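Local coordinates for protein SGNH-hydrolase family esterase (Altererythrobacter indicus, PDB 7C2A) that probably hydrolyses ester bonds as an SGNH-hydrolase family esterase, possibly including those of lysophospholipids, at residues A[9-14]-A[62-67]. Numbering follows the deposited sequence.
Sequences LAFGDS and KFVLDS
V64 meets both L9 and F11, one methyl to each, where helix 54-66 lies against strand 6-12 in the alpha/beta core of this SGNH hydrolase. The helix is the connection of a beta-alpha-beta crossover from strand 42-48 to strand 74-78, and it passes over strand 6-12, which lies between those two in the parallel five-stranded sheet. It runs nearly antiparallel to the strand beneath, their local axes 161° apart and 11.1 Å at closest approach. The contact is wholly apolar and is made by side-chain ends. L9 and F11, two residues apart, both send their CB toward the helix, whereas A10 between them touches I44. CG of L9 stands anti to the backbone N (chi1 178°), which carries the branch out toward the helix; there CD1 packs against CG1 of V64 at 4.0 Å and CD2 goes to L65. V64 turns its other branch to the aromatic ring, its CG2 lying at the edge of F11, near the ring plane, 4.0 Å from CE1. The same ring touches R60 and I61 earlier in the helix, as well as A47 and L79. L65 also touches E103 and L104 of helix 90-106, so it bridges that helix and the strand. Beyond this contact the chain runs on through D13, within the family's GDSL sequence motif (G12 to L15); D13 N-caps the following helix, its OD1 bonded to the N of L15. Between sheet and helix, the two leucine side chains cross at about a right angle, CD2 of L9 lying 3.9 Å from CD2 of L65.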
ATOM      1  N   LEU A   9      12.199   4.730  -7.503  1.00  8.99           N
ATOM      2  CA  LEU A   9      11.956   3.629  -6.577  1.00  8.59           C
ATOM      3  C   LEU A   9      10.477   3.586  -6.208  1.00  8.89           C
ATOM      4  O   LEU A   9       9.944   4.566  -5.687  1.00  9.94           O
ATOM      5  CB  LEU A   9      12.788   3.842  -5.315  1.00  9.57           C
ATOM      6  CG  LEU A   9      12.583   2.782  -4.234  1.00  9.82           C
ATOM      7  CD1 LEU A   9      13.071   1.420  -4.717  1.00 12.43           C
ATOM      8  CD2 LEU A   9      13.285   3.159  -2.933  1.00 11.14           C
ATOM      9  N   ALA A  10       9.820   2.461  -6.471  1.00  8.51           N
ATOM     10  CA  ALA A  10       8.436   2.238  -6.050  1.00  8.69           C
ATOM     11  C   ALA A  10       8.477   1.349  -4.811  1.00  8.71           C
ATOM     12  O   ALA A  10       8.627   0.132  -4.909  1.00  9.45           O
ATOM     13  CB  ALA A  10       7.625   1.618  -7.186  1.00  9.43           C
ATOM     14  N   PHE A  11       8.368   1.968  -3.633  1.00  7.91           N
ATOM     15  CA  PHE A  11       8.575   1.293  -2.354  1.00  8.02           C
ATOM     16  C   PHE A  11       7.212   1.114  -1.698  1.00  7.82           C
ATOM     17  O   PHE A  11       6.638   2.084  -1.202  1.00  9.02           O
ATOM     18  CB  PHE A  11       9.504   2.142  -1.485  1.00  8.49           C
ATOM     19  CG  PHE A  11      10.015   1.437  -0.259  1.00  8.11           C
ATOM     20  CD1 PHE A  11      10.989   0.458  -0.356  1.00  9.55           C
ATOM     21  CD2 PHE A  11       9.524   1.757   1.008  1.00  8.78           C
ATOM     22  CE1 PHE A  11      11.476  -0.197   0.780  1.00  9.56           C
ATOM     23  CE2 PHE A  11      10.004   1.118   2.147  1.00  9.83           C
ATOM     24  CZ  PHE A  11      10.974   0.140   2.036  1.00 10.18           C
ATOM     25  N   GLY A  12       6.684  -0.101  -1.706  1.00  8.40           N
ATOM     26  CA  GLY A  12       5.339  -0.315  -1.226  1.00  8.54           C
ATOM     27  C   GLY A  12       5.013  -1.750  -0.924  1.00  8.45           C
ATOM     28  O   GLY A  12       5.891  -2.563  -0.645  1.00  8.76           O
ATOM     29  N   ASP A  13       3.718  -2.046  -0.970  1.00  9.15           N
ATOM     30  CA  ASP A  13       3.192  -3.342  -0.556  1.00  9.69           C
ATOM     31  C   ASP A  13       2.553  -4.064  -1.738  1.00 10.59           C
ATOM     32  O   ASP A  13       3.046  -3.948  -2.865  1.00 10.52           O
ATOM     33  CB  ASP A  13       2.258  -3.209   0.662  1.00 10.06           C
ATOM     34  CG  ASP A  13       1.131  -2.227   0.440  1.00 10.21           C
ATOM     35  OD1 ASP A  13       0.698  -2.073  -0.727  1.00 10.90           O
ATOM     36  OD2 ASP A  13       0.647  -1.620   1.421  1.00 10.62           O
ATOM     37  N   SER A  14       1.469  -4.802  -1.506  0.50 10.58           N
ATOM     38  CA  SER A  14       0.844  -5.556  -2.591  0.50 12.00           C
ATOM     39  C   SER A  14       0.304  -4.664  -3.701  0.50 11.71           C
ATOM     40  O   SER A  14       0.125  -5.146  -4.828  0.50 12.68           O
ATOM     41  CB  SER A  14      -0.275  -6.450  -2.057  0.50 15.83           C
ATOM     42  OG  SER A  14      -1.240  -5.684  -1.358  0.50 19.41           O
ATOM     43  N   LYS A  62      16.906   0.775   4.128  0.55  9.79           N
ATOM     44  CA  LYS A  62      18.340   0.953   3.901  0.55 10.17           C
ATOM     45  C   LYS A  62      18.885  -0.112   2.956  0.55  8.99           C
ATOM     46  O   LYS A  62      19.645   0.193   2.030  0.55 10.04           O
ATOM     47  CB  LYS A  62      19.100   0.914   5.228  0.55 11.86           C
ATOM     48  CG  LYS A  62      19.091   2.215   6.021  0.55 11.61           C
ATOM     49  CD  LYS A  62      19.869   2.040   7.330  0.55 15.99           C
ATOM     50  CE  LYS A  62      19.874   3.304   8.181  0.55 19.57           C
ATOM     51  NZ  LYS A  62      20.722   4.378   7.603  0.55 17.93           N
ATOM     52  N   PHE A  63      18.508  -1.369   3.179  1.00  9.40           N
ATOM     53  CA  PHE A  63      18.985  -2.452   2.326  1.00  9.53           C
ATOM     54  C   PHE A  63      18.546  -2.248   0.885  1.00  9.81           C
ATOM     55  O   PHE A  63      19.330  -2.445  -0.050  1.00  9.90           O
ATOM     56  CB  PHE A  63      18.444  -3.784   2.850  1.00 10.85           C
ATOM     57  CG  PHE A  63      18.835  -4.967   2.008  1.00 10.13           C
ATOM     58  CD1 PHE A  63      20.060  -5.585   2.202  1.00 12.51           C
ATOM     59  CD2 PHE A  63      17.999  -5.458   1.023  1.00 13.72           C
ATOM     60  CE1 PHE A  63      20.437  -6.670   1.444  1.00 16.18           C
ATOM     61  CE2 PHE A  63      18.380  -6.550   0.255  1.00 15.72           C
ATOM     62  CZ  PHE A  63      19.604  -7.150   0.465  1.00 16.57           C
ATOM     63  N   VAL A  64      17.282  -1.873   0.682  1.00  9.27           N
ATOM     64  CA  VAL A  64      16.776  -1.654  -0.673  1.00  8.70           C
ATOM     65  C   VAL A  64      17.557  -0.543  -1.359  1.00  9.39           C
ATOM     66  O   VAL A  64      17.961  -0.674  -2.520  1.00 10.37           O
ATOM     67  CB  VAL A  64      15.258  -1.382  -0.637  1.00  9.01           C
ATOM     68  CG1 VAL A  64      14.771  -0.868  -1.979  1.00 10.33           C
ATOM     69  CG2 VAL A  64      14.509  -2.646  -0.253  1.00 10.10           C
ATOM     70  N   LEU A  65      17.805   0.553  -0.654  1.00  9.22           N
ATOM     71  CA  LEU A  65      18.567   1.650  -1.245  1.00 10.42           C
ATOM     72  C   LEU A  65      20.012   1.245  -1.520  1.00 10.76           C
ATOM     73  O   LEU A  65      20.554   1.536  -2.596  1.00 10.85           O
ATOM     74  CB  LEU A  65      18.514   2.862  -0.323  1.00  9.47           C
ATOM     75  CG  LEU A  65      17.131   3.505  -0.238  1.00  9.63           C
ATOM     76  CD1 LEU A  65      17.086   4.500   0.901  1.00 11.39           C
ATOM     77  CD2 LEU A  65      16.755   4.186  -1.565  1.00 10.46           C
ATOM     78  N   ASP A  66      20.649   0.563  -0.567  1.00  9.46           N
ATOM     79  CA  ASP A  66      22.033   0.129  -0.735  1.00  9.38           C
ATOM     80  C   ASP A  66      22.175  -0.920  -1.824  1.00 10.08           C
ATOM     81  O   ASP A  66      23.286  -1.123  -2.328  1.00 12.93           O
ATOM     82  CB  ASP A  66      22.565  -0.452   0.582  1.00 11.16           C
ATOM     83  CG  ASP A  66      22.768   0.591   1.662  1.00 11.18           C
ATOM     84  OD1 ASP A  66      22.746   1.804   1.378  1.00 12.67           O
ATOM     85  OD2 ASP A  66      22.962   0.178   2.824  1.00 13.57           O
ATOM     86  N   SER A  67      21.094  -1.606  -2.179  1.00 10.74           N
ATOM     87  CA  SER A  67      21.147  -2.612  -3.225  1.00 11.54           C
ATOM     88  C   SER A  67      21.083  -2.021  -4.621  1.00 12.55           C
ATOM     89  O   SER A  67      21.294  -2.762  -5.589  1.00 15.02           O
ATOM     90  CB  SER A  67      20.001  -3.608  -3.062  1.00 12.60           C
ATOM     91  OG  SER A  67      20.159  -4.353  -1.872  1.00 13.63           O
TER